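Local coordinates for protein 3-methyladenine dna-glycosylase (Archaeoglobus fulgidus, PDB 2JHN) that belongs to the HhH-GPD superfamily of base excision DNA repair proteins and pairs its helical HhH-GPD region with a TATA-box-binding-protein-like domain, at residues A141-R146 / E173-C178; V118-A123 / Y159-Q164; E165-A170 / L187-A192. The protein carries 1 engineered substitution. All coordinates share one frame; numbering follows the deposited sequence.

Contact 1. Residues A141-R146 / E173-C178; sequences AKIVGR and EGLREC. With MBO (mercuribenzoic acid), chain C.
Cys178 and Ile143 form the apolar heart of this contact. Ile143 CD1 presses on Cys178 CB at 3.3 Å and on Leu175 CD2 at 3.4 Å, both tighter than usual van der Waals contact, with the isoleucine and leucine side chains crossing at about a right angle. Lys142 adds its aliphatic part, which passes beside the carbonyl of Cys178, CB lying 3.7 Å from Cys178 O.

The second interaction is with a metal. Cys178 SG binds the mercury of mercuribenzoic acid at 2.3 Å. Arg146, its CG anti to the backbone N (chi1 -177°), has this mercury over one face of its guanidinium, offset toward the rim of the group, while Lys142 CD approaches ring atom CE2 of the ligand to 3.7 Å. In this HhH-GPD region, helix 133-147 supplies Lys142 and Arg146 to the pocket, and the chain around the end of helix 164-177 supplies Cys178.

Polar links are indirect. A water in the plane of the Arg146 guanidinium accepts from NH1 and donates to Gly174 O and Glu177 OE1. Arg146 NH1 and Glu177 OE1 lie 4.5 Å apart, an attraction of charges alone, since no N-H points at that oxygen.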
ATOM      1  N   ALA A 141       4.542  -9.065  -9.573  1.00 16.35           N
ATOM      2  CA  ALA A 141       5.747  -9.893  -9.467  1.00 17.11           C
ATOM      3  C   ALA A 141       6.376 -10.210 -10.842  1.00 16.98           C
ATOM      4  O   ALA A 141       7.594 -10.207 -10.969  1.00 17.20           O
ATOM      5  CB  ALA A 141       5.476 -11.149  -8.662  1.00 17.08           C
ATOM      6  N   LYS A 142       5.553 -10.427 -11.863  1.00 18.31           N
ATOM      7  CA  LYS A 142       6.051 -10.661 -13.228  1.00 18.64           C
ATOM      8  C   LYS A 142       6.796  -9.423 -13.723  1.00 17.77           C
ATOM      9  O   LYS A 142       7.920  -9.500 -14.223  1.00 16.75           O
ATOM     10  CB  LYS A 142       4.894 -10.979 -14.175  1.00 20.57           C
ATOM     11  CG  LYS A 142       4.114 -12.245 -13.853  1.00 23.23           C
ATOM     12  CD  LYS A 142       4.566 -13.354 -14.785  1.00 27.04           C
ATOM     13  CE  LYS A 142       3.747 -14.602 -14.587  1.00 29.15           C
ATOM     14  NZ  LYS A 142       4.619 -15.780 -14.851  1.00 30.44           N
ATOM     15  N   ILE A 143       6.181  -8.268 -13.532  1.00 16.80           N
ATOM     16  CA  ILE A 143       6.766  -7.014 -13.996  1.00 16.53           C
ATOM     17  C   ILE A 143       8.047  -6.638 -13.230  1.00 15.81           C
ATOM     18  O   ILE A 143       9.006  -6.096 -13.803  1.00 15.52           O
ATOM     19  CB  ILE A 143       5.691  -5.908 -13.946  1.00 17.94           C
ATOM     20  CG1 ILE A 143       4.581  -6.218 -14.964  1.00 18.13           C
ATOM     21  CG2 ILE A 143       6.298  -4.543 -14.207  1.00 18.69           C
ATOM     22  CD1 ILE A 143       5.019  -6.051 -16.377  1.00 24.87           C
ATOM     23  N   VAL A 144       8.056  -6.902 -11.919  1.00 14.48           N
ATOM     24  CA  VAL A 144       9.224  -6.647 -11.086  1.00 14.14           C
ATOM     25  C   VAL A 144      10.368  -7.570 -11.525  1.00 14.45           C
ATOM     26  O   VAL A 144      11.517  -7.153 -11.595  1.00 15.25           O
ATOM     27  CB  VAL A 144       8.871  -6.888  -9.590  1.00 13.89           C
ATOM     28  CG1 VAL A 144      10.125  -6.949  -8.680  1.00 13.24           C
ATOM     29  CG2 VAL A 144       7.923  -5.796  -9.154  1.00 12.83           C
ATOM     30  N   GLY A 145      10.027  -8.818 -11.801  1.00 15.59           N
ATOM     31  CA  GLY A 145      11.043  -9.827 -12.133  1.00 17.42           C
ATOM     32  C   GLY A 145      11.778  -9.409 -13.399  1.00 18.05           C
ATOM     33  O   GLY A 145      13.021  -9.462 -13.476  1.00 18.93           O
ATOM     34  N   ARG A 146      11.027  -8.940 -14.383  1.00 18.55           N
ATOM     35  CA  ARG A 146      11.636  -8.650 -15.684  1.00 18.60           C
ATOM     36  C   ARG A 146      12.184  -7.228 -15.831  1.00 19.35           C
ATOM     37  O   ARG A 146      13.195  -7.000 -16.523  1.00 17.69           O
ATOM     38  CB  ARG A 146      10.654  -8.969 -16.801  1.00 19.82           C
ATOM     39  CG  ARG A 146      11.258  -8.761 -18.210  1.00 19.50           C
ATOM     40  CD  ARG A 146      10.430  -9.489 -19.241  1.00 21.91           C
ATOM     41  NE  ARG A 146      10.549 -10.928 -19.055  1.00 21.14           N
ATOM     42  CZ  ARG A 146       9.712 -11.829 -19.564  1.00 22.37           C
ATOM     43  NH1 ARG A 146       8.685 -11.452 -20.330  1.00 24.01           N
ATOM     44  NH2 ARG A 146       9.923 -13.122 -19.319  1.00 25.26           N
ATOM     45  N   GLU A 173       4.028  -3.545 -25.361  1.00 22.59           N
ATOM     46  CA  GLU A 173       4.139  -4.978 -25.635  1.00 22.29           C
ATOM     47  C   GLU A 173       4.854  -5.772 -24.543  1.00 21.54           C
ATOM     48  O   GLU A 173       4.514  -6.921 -24.295  1.00 21.16           O
ATOM     49  CB  GLU A 173       4.809  -5.242 -27.000  1.00 23.43           C
ATOM     50  CG  GLU A 173       3.889  -4.984 -28.194  1.00 25.82           C
ATOM     51  CD  GLU A 173       2.568  -5.756 -28.111  1.00 31.47           C
ATOM     52  OE1 GLU A 173       2.565  -6.977 -27.780  1.00 33.66           O
ATOM     53  OE2 GLU A 173       1.526  -5.114 -28.383  1.00 33.96           O
ATOM     54  N   GLY A 174       5.850  -5.167 -23.912  1.00 21.35           N
ATOM     55  CA  GLY A 174       6.604  -5.835 -22.830  1.00 21.05           C
ATOM     56  C   GLY A 174       5.717  -6.095 -21.617  1.00 20.66           C
ATOM     57  O   GLY A 174       5.777  -7.158 -21.005  1.00 19.76           O
ATOM     58  N   LEU A 175       4.874  -5.113 -21.288  1.00 20.94           N
ATOM     59  CA  LEU A 175       3.869  -5.263 -20.232  1.00 21.81           C
ATOM     60  C   LEU A 175       2.808  -6.305 -20.592  1.00 21.96           C
ATOM     61  O   LEU A 175       2.439  -7.101 -19.735  1.00 21.57           O
ATOM     62  CB  LEU A 175       3.213  -3.908 -19.870  1.00 21.20           C
ATOM     63  CG  LEU A 175       4.166  -2.801 -19.387  1.00 22.57           C
ATOM     64  CD1 LEU A 175       3.384  -1.556 -18.974  1.00 20.86           C
ATOM     65  CD2 LEU A 175       5.090  -3.250 -18.265  1.00 24.11           C
ATOM     66  N   ARG A 176       2.344  -6.319 -21.851  1.00 22.99           N
ATOM     67  CA  ARG A 176       1.363  -7.324 -22.296  1.00 24.96           C
ATOM     68  C   ARG A 176       1.947  -8.718 -22.177  1.00 24.55           C
ATOM     69  O   ARG A 176       1.252  -9.649 -21.797  1.00 25.52           O
ATOM     70  CB  ARG A 176       0.883  -7.096 -23.741  1.00 25.01           C
ATOM     71  CG  ARG A 176       0.145  -5.778 -23.977  1.00 27.11           C
ATOM     72  CD  ARG A 176      -0.376  -5.699 -25.400  1.00 27.96           C
ATOM     73  NE  ARG A 176      -1.376  -6.735 -25.625  1.00 33.08           N
ATOM     74  CZ  ARG A 176      -1.773  -7.145 -26.829  1.00 37.66           C
ATOM     75  NH1 ARG A 176      -1.240  -6.621 -27.934  1.00 38.17           N
ATOM     76  NH2 ARG A 176      -2.697  -8.095 -26.926  1.00 39.48           N
ATOM     77  N   GLU A 177       3.228  -8.853 -22.513  1.00 24.70           N
ATOM     78  CA  GLU A 177       3.932 -10.128 -22.397  1.00 25.18           C
ATOM     79  C   GLU A 177       3.925 -10.676 -20.975  1.00 24.30           C
ATOM     80  O   GLU A 177       3.811 -11.879 -20.767  1.00 24.46           O
ATOM     81  CB  GLU A 177       5.354  -9.998 -22.929  1.00 25.51           C
ATOM     82  CG  GLU A 177       5.377  -9.837 -24.449  1.00 26.59           C
ATOM     83  CD  GLU A 177       6.773  -9.572 -25.037  1.00 27.72           C
ATOM     84  OE1 GLU A 177       7.808  -9.563 -24.299  1.00 30.04           O
ATOM     85  OE2 GLU A 177       6.812  -9.369 -26.271  1.00 28.03           O
ATOM     86  N   CYS A 178       3.994  -9.781 -19.994  1.00 23.86           N
ATOM     87  CA  CYS A 178       4.010 -10.184 -18.593  1.00 23.78           C
ATOM     88  C   CYS A 178       2.592 -10.532 -18.087  1.00 24.06           C
ATOM     89  O   CYS A 178       2.436 -11.037 -16.976  1.00 24.52           O
ATOM     90  CB  CYS A 178       4.644  -9.081 -17.729  1.00 22.87           C
ATOM     91  SG  CYS A 178       6.462  -8.848 -17.936  1.00 21.51           S
TER
HETATM   92 HG   MBO C1296       7.287 -10.841 -17.055  0.70 24.57          HG
HETATM   93  CE1 MBO C1296       8.150 -12.746 -16.155  0.70 23.92           C
HETATM   94  CE2 MBO C1296       7.719 -13.973 -16.641  0.70 22.74           C
HETATM   95  CE3 MBO C1296       8.257 -15.124 -16.085  0.70 24.07           C
HETATM   96  CE4 MBO C1296       9.192 -15.035 -15.056  0.70 24.12           C
HETATM   97  CE5 MBO C1296       9.621 -13.796 -14.584  0.70 24.34           C
HETATM   98  CE6 MBO C1296       9.095 -12.636 -15.139  0.70 22.73           C
HETATM   99  CZ  MBO C1296       9.754 -16.287 -14.458  0.70 25.14           C
HETATM  100  OZ1 MBO C1296      10.683 -16.201 -13.640  0.70 27.06           O
HETATM  101  OZ2 MBO C1296       9.260 -17.384 -14.779  0.70 27.09           O
HETATM  102  O   HOH W   1       8.161  -8.648 -21.583  1.00 26.27           O

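Contact 2. Residues V118-A123 / Y159-Q164; sequences VFEGIA and YGFPTQ
Phe119 and Phe161 approach each other from helix 118-127 and from the loop leading into helix 164-177. Phe119 has its CG anti to the backbone N (chi1 -178°), which carries the ring out to the loop. There Gln164 CG, beside its own backbone N, sits over one face in a CH-pi contact, 3.6 Å from the ring centroid and 15° off the normal, while Pro162 O lies at the ring edge, in plane, 3.6 Å from Phe119 CE2.

Phe161 CG is likewise anti to the backbone N, sending the ring toward the helix. Glu120 CG covers one of its faces at 3.9 Å from the centroid, again CH-pi, and Pro162 CD covers the opposite face. The extended glutamate sets its carboxylate nearly parallel to the ring, the planes 6° apart. Ala123 CB completes the helix side, 3.8 Å from Phe161 CZ, and the two rings approach at their CE2 atoms.

Several polar atoms find partners outside the segments: Glu120 OE1 in Met116 N and, by a salt bridge, in Arg37, which ties the helix to strand 34-41 of the TATA-box-binding-protein-like domain, and Gln164 NE2 in the carbonyls of Ala192 and Glu194. Thr163 N-caps helix 164-177 through OG1 and Ala166 N. With no hydrogen bond between the segments, the packing of the loop after strand 156-159 on helix 118-127 rests on ring faces and edges against aliphatic carbons.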
ATOM      1  N   VAL A 118       4.936   7.265  -5.813  1.00 11.03           N
ATOM      2  CA  VAL A 118       3.649   7.569  -6.449  1.00 11.18           C
ATOM      3  C   VAL A 118       3.457   6.742  -7.723  1.00 11.19           C
ATOM      4  O   VAL A 118       2.368   6.199  -7.981  1.00  9.86           O
ATOM      5  CB  VAL A 118       3.559   9.087  -6.786  1.00 11.34           C
ATOM      6  CG1 VAL A 118       2.306   9.403  -7.654  1.00 13.07           C
ATOM      7  CG2 VAL A 118       3.555   9.893  -5.494  1.00 11.64           C
ATOM      8  N   PHE A 119       4.502   6.693  -8.552  1.00 11.04           N
ATOM      9  CA  PHE A 119       4.465   5.871  -9.750  1.00 10.56           C
ATOM     10  C   PHE A 119       4.072   4.417  -9.468  1.00  9.85           C
ATOM     11  O   PHE A 119       3.175   3.884 -10.115  1.00  8.23           O
ATOM     12  CB  PHE A 119       5.800   5.879 -10.528  1.00 11.58           C
ATOM     13  CG  PHE A 119       5.734   5.071 -11.779  1.00 10.95           C
ATOM     14  CD1 PHE A 119       4.822   5.412 -12.783  1.00 11.95           C
ATOM     15  CD2 PHE A 119       6.555   3.969 -11.960  1.00 13.35           C
ATOM     16  CE1 PHE A 119       4.736   4.684 -13.950  1.00 13.32           C
ATOM     17  CE2 PHE A 119       6.482   3.199 -13.171  1.00 13.97           C
ATOM     18  CZ  PHE A 119       5.582   3.559 -14.151  1.00 13.58           C
ATOM     19  N   GLU A 120       4.715   3.795  -8.481  1.00  9.55           N
ATOM     20  CA  GLU A 120       4.377   2.417  -8.122  1.00  9.47           C
ATOM     21  C   GLU A 120       2.906   2.301  -7.691  1.00  9.67           C
ATOM     22  O   GLU A 120       2.207   1.366  -8.100  1.00  9.33           O
ATOM     23  CB  GLU A 120       5.335   1.896  -7.051  1.00 10.05           C
ATOM     24  CG  GLU A 120       4.965   0.508  -6.494  1.00 10.02           C
ATOM     25  CD  GLU A 120       5.800   0.099  -5.284  1.00 10.12           C
ATOM     26  OE1 GLU A 120       6.679   0.870  -4.840  1.00 12.22           O
ATOM     27  OE2 GLU A 120       5.542  -1.037  -4.776  1.00 14.98           O
ATOM     28  N   GLY A 121       2.451   3.232  -6.853  1.00  8.56           N
ATOM     29  CA  GLY A 121       1.051   3.237  -6.376  1.00  9.09           C
ATOM     30  C   GLY A 121       0.042   3.348  -7.508  1.00  9.32           C
ATOM     31  O   GLY A 121      -0.939   2.600  -7.540  1.00  9.19           O
ATOM     32  N   ILE A 122       0.279   4.267  -8.455  1.00  9.09           N
ATOM     33  CA  ILE A 122      -0.628   4.381  -9.607  1.00  9.88           C
ATOM     34  C   ILE A 122      -0.630   3.115 -10.482  1.00  9.94           C
ATOM     35  O   ILE A 122      -1.700   2.594 -10.818  1.00  9.57           O
ATOM     36  CB  ILE A 122      -0.366   5.661 -10.486  1.00  9.59           C
ATOM     37  CG1 ILE A 122      -0.535   6.936  -9.645  1.00 10.10           C
ATOM     38  CG2 ILE A 122      -1.337   5.671 -11.709  1.00 10.42           C
ATOM     39  CD1 ILE A 122       0.014   8.207 -10.332  1.00 10.61           C
ATOM     40  N   ALA A 123       0.566   2.629 -10.829  1.00 10.24           N
ATOM     41  CA  ALA A 123       0.707   1.450 -11.672  1.00 11.28           C
ATOM     42  C   ALA A 123      -0.036   0.267 -11.040  1.00 12.11           C
ATOM     43  O   ALA A 123      -0.850  -0.412 -11.702  1.00 12.26           O
ATOM     44  CB  ALA A 123       2.201   1.120 -11.898  1.00 11.95           C
ATOM     45  N   TYR A 159      14.561  -6.773  -4.468  1.00 20.52           N
ATOM     46  CA  TYR A 159      13.851  -6.421  -5.701  1.00 19.88           C
ATOM     47  C   TYR A 159      13.165  -5.059  -5.542  1.00 18.82           C
ATOM     48  O   TYR A 159      12.666  -4.738  -4.457  1.00 16.85           O
ATOM     49  CB  TYR A 159      12.837  -7.522  -6.052  1.00 21.39           C
ATOM     50  CG  TYR A 159      13.447  -8.927  -6.081  1.00 23.11           C
ATOM     51  CD1 TYR A 159      13.904  -9.498  -7.277  1.00 25.27           C
ATOM     52  CD2 TYR A 159      13.577  -9.666  -4.908  1.00 23.34           C
ATOM     53  CE1 TYR A 159      14.485 -10.806  -7.287  1.00 24.13           C
ATOM     54  CE2 TYR A 159      14.139 -10.948  -4.904  1.00 26.04           C
ATOM     55  CZ  TYR A 159      14.583 -11.513  -6.092  1.00 25.50           C
ATOM     56  OH  TYR A 159      15.135 -12.797  -6.025  1.00 27.42           O
ATOM     57  N   GLY A 160      13.167  -4.262  -6.617  1.00 17.94           N
ATOM     58  CA  GLY A 160      12.474  -2.956  -6.636  1.00 16.93           C
ATOM     59  C   GLY A 160      11.374  -2.888  -7.692  1.00 15.95           C
ATOM     60  O   GLY A 160      11.393  -3.635  -8.674  1.00 16.48           O
ATOM     61  N   PHE A 161      10.391  -1.997  -7.505  1.00 15.54           N
ATOM     62  CA  PHE A 161       9.401  -1.781  -8.539  1.00 14.96           C
ATOM     63  C   PHE A 161      10.060  -1.034  -9.725  1.00 14.45           C
ATOM     64  O   PHE A 161      10.872  -0.154  -9.506  1.00 15.99           O
ATOM     65  CB  PHE A 161       8.186  -0.976  -8.025  1.00 14.92           C
ATOM     66  CG  PHE A 161       6.992  -1.080  -8.934  1.00 13.23           C
ATOM     67  CD1 PHE A 161       6.168  -2.209  -8.893  1.00 11.70           C
ATOM     68  CD2 PHE A 161       6.722  -0.077  -9.885  1.00 13.53           C
ATOM     69  CE1 PHE A 161       5.094  -2.324  -9.757  1.00 12.51           C
ATOM     70  CE2 PHE A 161       5.643  -0.199 -10.763  1.00 13.32           C
ATOM     71  CZ  PHE A 161       4.828  -1.309 -10.696  1.00 15.00           C
ATOM     72  N   PRO A 162       9.722  -1.401 -10.970  1.00 15.48           N
ATOM     73  CA  PRO A 162      10.282  -0.717 -12.169  1.00 16.01           C
ATOM     74  C   PRO A 162      10.195   0.813 -12.099  1.00 17.11           C
ATOM     75  O   PRO A 162       9.153   1.346 -11.683  1.00 16.34           O
ATOM     76  CB  PRO A 162       9.418  -1.259 -13.303  1.00 15.41           C
ATOM     77  CG  PRO A 162       9.045  -2.648 -12.832  1.00 16.24           C
ATOM     78  CD  PRO A 162       8.812  -2.492 -11.340  1.00 14.60           C
ATOM     79  N   THR A 163      11.289   1.491 -12.480  1.00 17.14           N
ATOM     80  CA  THR A 163      11.334   2.951 -12.586  1.00 18.21           C
ATOM     81  C   THR A 163      10.462   3.357 -13.772  1.00 17.61           C
ATOM     82  O   THR A 163      10.136   2.519 -14.606  1.00 15.93           O
ATOM     83  CB  THR A 163      12.774   3.479 -12.843  1.00 18.99           C
ATOM     84  OG1 THR A 163      13.274   2.894 -14.051  1.00 18.77           O
ATOM     85  CG2 THR A 163      13.718   3.159 -11.659  1.00 19.84           C
ATOM     86  N   GLN A 164      10.087   4.639 -13.854  1.00 17.95           N
ATOM     87  CA  GLN A 164       9.332   5.115 -15.027  1.00 17.93           C
ATOM     88  C   GLN A 164      10.102   4.839 -16.323  1.00 18.53           C
ATOM     89  O   GLN A 164       9.525   4.393 -17.305  1.00 18.13           O
ATOM     90  CB  GLN A 164       8.959   6.596 -14.891  1.00 18.22           C
ATOM     91  CG  GLN A 164       8.064   6.872 -13.674  1.00 18.34           C
ATOM     92  CD  GLN A 164       7.732   8.331 -13.517  1.00 17.70           C
ATOM     93  OE1 GLN A 164       7.788   8.873 -12.414  1.00 18.20           O
ATOM     94  NE2 GLN A 164       7.366   8.985 -14.629  1.00 17.66           N
TER

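Contact 3. Residues E165-A170 / L187-A192; sequences EAILKA and LIVEIA
Leu168 and Val189 mark the closest backbone approach, their CA atoms 6.0 Å apart, and the axes of segments 165-170 and 187-192 approach to 8.9 Å with an angle of 135° between their N-to-C directions. No hydrogen bond joins the two segments, and the interface is apolar, mostly methyl groups.

Ala192 is the common point of contact. Its CB points toward the partner helix and meets two side chains, Leu168 CD2 at 3.6 Å and Ile167 CG2 at 3.8 Å, so that both branched neighbours meet the same methyl. Ile167 directs CG2 anti to its backbone N, and this branch does the touching: besides Ala192 it reaches Ile188 CG2 at 3.9 Å, the two isoleucines lying at a slant to each other. The other branch of Ile167, through CG1 and CD1, turns to different surroundings, namely Phe119, Pro162 and Leu175.

Helices 164-177 and 182-192 follow one another in the HhH-GPD region, so the contact lies within a splayed helical hairpin, well away from the short connection. It joins the N-terminal part of the first helix to the C-terminal part of the second. Farther along the first helix, Leu175 also rests on Ile188 and Val189 and continues the apolar seam toward the connection.

Val189 uses both methyls, with CG1 4.1 Å from Leu168 CD2 and CG2 facing Ile167 CG2. Leu168 reaches across with CG anti to its carbonyl carbon (chi1 -70°), which brings CD2 against the backbone as well, 3.7 Å from Val189 O. Ile167, Ile188 and Ala192 make up the buried side of the interface, whereas Leu168 lies at its solvent-exposed margin, where it also touches Lys193.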
ATOM      1  N   GLU A 165      11.412   5.044 -16.267  1.00 19.69           N
ATOM      2  CA  GLU A 165      12.335   4.759 -17.392  1.00 21.71           C
ATOM      3  C   GLU A 165      12.308   3.316 -17.889  1.00 20.32           C
ATOM      4  O   GLU A 165      12.267   3.078 -19.095  1.00 19.86           O
ATOM      5  CB  GLU A 165      13.765   5.151 -16.994  1.00 21.90           C
ATOM      6  CG  GLU A 165      13.972   6.649 -16.876  1.00 27.00           C
ATOM      7  CD  GLU A 165      13.780   7.205 -15.454  1.00 33.13           C
ATOM      8  OE1 GLU A 165      13.192   6.527 -14.562  1.00 33.31           O
ATOM      9  OE2 GLU A 165      14.231   8.349 -15.226  1.00 35.16           O
ATOM     10  N   ALA A 166      12.316   2.369 -16.942  1.00 19.73           N
ATOM     11  CA  ALA A 166      12.281   0.934 -17.210  1.00 19.11           C
ATOM     12  C   ALA A 166      10.973   0.528 -17.878  1.00 18.85           C
ATOM     13  O   ALA A 166      10.964  -0.311 -18.774  1.00 18.66           O
ATOM     14  CB  ALA A 166      12.493   0.141 -15.906  1.00 18.87           C
ATOM     15  N   ILE A 167       9.872   1.141 -17.435  1.00 18.14           N
ATOM     16  CA  ILE A 167       8.546   0.938 -18.032  1.00 18.21           C
ATOM     17  C   ILE A 167       8.433   1.456 -19.471  1.00 18.54           C
ATOM     18  O   ILE A 167       7.855   0.792 -20.345  1.00 17.79           O
ATOM     19  CB  ILE A 167       7.433   1.553 -17.123  1.00 18.18           C
ATOM     20  CG1 ILE A 167       7.351   0.750 -15.818  1.00 16.64           C
ATOM     21  CG2 ILE A 167       6.066   1.598 -17.841  1.00 17.90           C
ATOM     22  CD1 ILE A 167       7.035  -0.762 -16.005  1.00 16.83           C
ATOM     23  N   LEU A 168       8.986   2.639 -19.707  1.00 19.28           N
ATOM     24  CA  LEU A 168       8.986   3.206 -21.047  1.00 21.25           C
ATOM     25  C   LEU A 168       9.743   2.276 -22.006  1.00 22.65           C
ATOM     26  O   LEU A 168       9.287   2.024 -23.130  1.00 23.59           O
ATOM     27  CB  LEU A 168       9.566   4.630 -21.027  1.00 21.06           C
ATOM     28  CG  LEU A 168       8.672   5.692 -20.344  1.00 22.91           C
ATOM     29  CD1 LEU A 168       9.372   7.034 -20.353  1.00 24.60           C
ATOM     30  CD2 LEU A 168       7.281   5.799 -20.990  1.00 24.90           C
ATOM     31  N   LYS A 169      10.858   1.729 -21.531  1.00 23.89           N
ATOM     32  CA  LYS A 169      11.637   0.733 -22.276  1.00 24.92           C
ATOM     33  C   LYS A 169      10.873  -0.579 -22.488  1.00 25.05           C
ATOM     34  O   LYS A 169      10.850  -1.108 -23.594  1.00 24.61           O
ATOM     35  CB  LYS A 169      13.007   0.486 -21.621  1.00 25.57           C
ATOM     36  CG  LYS A 169      13.862  -0.618 -22.329  1.00 27.41           C
ATOM     37  CD  LYS A 169      14.141  -0.302 -23.830  1.00 31.05           C
ATOM     38  CE  LYS A 169      14.729  -1.530 -24.568  1.00 30.41           C
ATOM     39  NZ  LYS A 169      14.561  -1.486 -26.054  1.00 31.04           N
ATOM     40  N   ALA A 170      10.223  -1.096 -21.445  1.00 24.49           N
ATOM     41  CA  ALA A 170       9.378  -2.289 -21.573  1.00 24.74           C
ATOM     42  C   ALA A 170       8.323  -2.083 -22.649  1.00 24.92           C
ATOM     43  O   ALA A 170       8.041  -2.991 -23.433  1.00 25.40           O
ATOM     44  CB  ALA A 170       8.690  -2.631 -20.196  1.00 23.46           C
ATOM     45  N   LEU A 187      -2.114   2.468 -20.473  1.00 20.61           N
ATOM     46  CA  LEU A 187      -2.295   3.501 -19.459  1.00 19.51           C
ATOM     47  C   LEU A 187      -1.037   3.655 -18.567  1.00 18.55           C
ATOM     48  O   LEU A 187      -0.621   4.772 -18.259  1.00 17.84           O
ATOM     49  CB  LEU A 187      -3.548   3.197 -18.641  1.00 20.36           C
ATOM     50  CG  LEU A 187      -4.038   4.233 -17.622  1.00 21.12           C
ATOM     51  CD1 LEU A 187      -4.184   5.622 -18.258  1.00 21.16           C
ATOM     52  CD2 LEU A 187      -5.338   3.753 -16.975  1.00 20.24           C
ATOM     53  N   ILE A 188      -0.441   2.533 -18.169  1.00 17.32           N
ATOM     54  CA  ILE A 188       0.784   2.556 -17.359  1.00 18.07           C
ATOM     55  C   ILE A 188       1.921   3.256 -18.116  1.00 18.20           C
ATOM     56  O   ILE A 188       2.613   4.111 -17.574  1.00 18.32           O
ATOM     57  CB  ILE A 188       1.153   1.141 -16.840  1.00 16.84           C
ATOM     58  CG1 ILE A 188       0.080   0.688 -15.824  1.00 18.19           C
ATOM     59  CG2 ILE A 188       2.586   1.138 -16.237  1.00 16.47           C
ATOM     60  CD1 ILE A 188       0.172  -0.748 -15.390  1.00 15.97           C
ATOM     61  N   VAL A 189       2.082   2.931 -19.400  1.00 19.17           N
ATOM     62  CA  VAL A 189       3.089   3.620 -20.205  1.00 18.94           C
ATOM     63  C   VAL A 189       2.791   5.134 -20.247  1.00 18.54           C
ATOM     64  O   VAL A 189       3.681   5.962 -20.063  1.00 18.29           O
ATOM     65  CB  VAL A 189       3.225   2.975 -21.611  1.00 19.65           C
ATOM     66  CG1 VAL A 189       4.081   3.856 -22.540  1.00 20.55           C
ATOM     67  CG2 VAL A 189       3.827   1.571 -21.494  1.00 20.70           C
ATOM     68  N   GLU A 190       1.522   5.486 -20.418  1.00 18.98           N
ATOM     69  CA  GLU A 190       1.075   6.884 -20.394  1.00 19.34           C
ATOM     70  C   GLU A 190       1.505   7.629 -19.107  1.00 18.48           C
ATOM     71  O   GLU A 190       2.098   8.715 -19.148  1.00 17.60           O
ATOM     72  CB  GLU A 190      -0.449   6.932 -20.577  1.00 19.44           C
ATOM     73  CG  GLU A 190      -0.996   8.285 -21.000  1.00 22.10           C
ATOM     74  CD  GLU A 190      -2.536   8.321 -21.152  1.00 22.51           C
ATOM     75  OE1 GLU A 190      -3.179   7.270 -21.412  1.00 28.05           O
ATOM     76  OE2 GLU A 190      -3.095   9.437 -21.042  1.00 28.96           O
ATOM     77  N   ILE A 191       1.239   7.002 -17.967  1.00 17.02           N
ATOM     78  CA  ILE A 191       1.623   7.545 -16.676  1.00 16.49           C
ATOM     79  C   ILE A 191       3.150   7.665 -16.554  1.00 15.60           C
ATOM     80  O   ILE A 191       3.668   8.653 -16.014  1.00 15.30           O
ATOM     81  CB  ILE A 191       1.008   6.692 -15.522  1.00 16.37           C
ATOM     82  CG1 ILE A 191      -0.549   6.735 -15.555  1.00 16.71           C
ATOM     83  CG2 ILE A 191       1.612   7.081 -14.176  1.00 16.51           C
ATOM     84  CD1 ILE A 191      -1.148   8.061 -15.149  1.00 19.06           C
ATOM     85  N   ALA A 192       3.876   6.680 -17.091  1.00 16.37           N
ATOM     86  CA  ALA A 192       5.357   6.691 -17.041  1.00 15.95           C
ATOM     87  C   ALA A 192       6.015   7.923 -17.709  1.00 16.82           C
ATOM     88  O   ALA A 192       7.115   8.360 -17.328  1.00 16.28           O
ATOM     89  CB  ALA A 192       5.925   5.370 -17.633  1.00 15.72           C
TER

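The three contacts cluster on one side of the chain's centre, in the helical region, with centres about 13 Å (1 and 2), 11 Å (1 and 3) and 10 Å (2 and 3) apart. Along the chain, contact 1 interlocks with both others, its segments alternating with theirs, whereas contact 2 ends at Gln164, the residue before contact 3 begins. Helix 164-177 is the shared element: its start belongs to contact 2, its middle to contact 3 and its C-terminal end to contact 1. Pro162 and Leu175 bridge between the sites by packing on Ile143 and Ile167, respectively. Apolar packing thus links helix 118-127, through helix 164-177, to the neighbourhood of the mercury site.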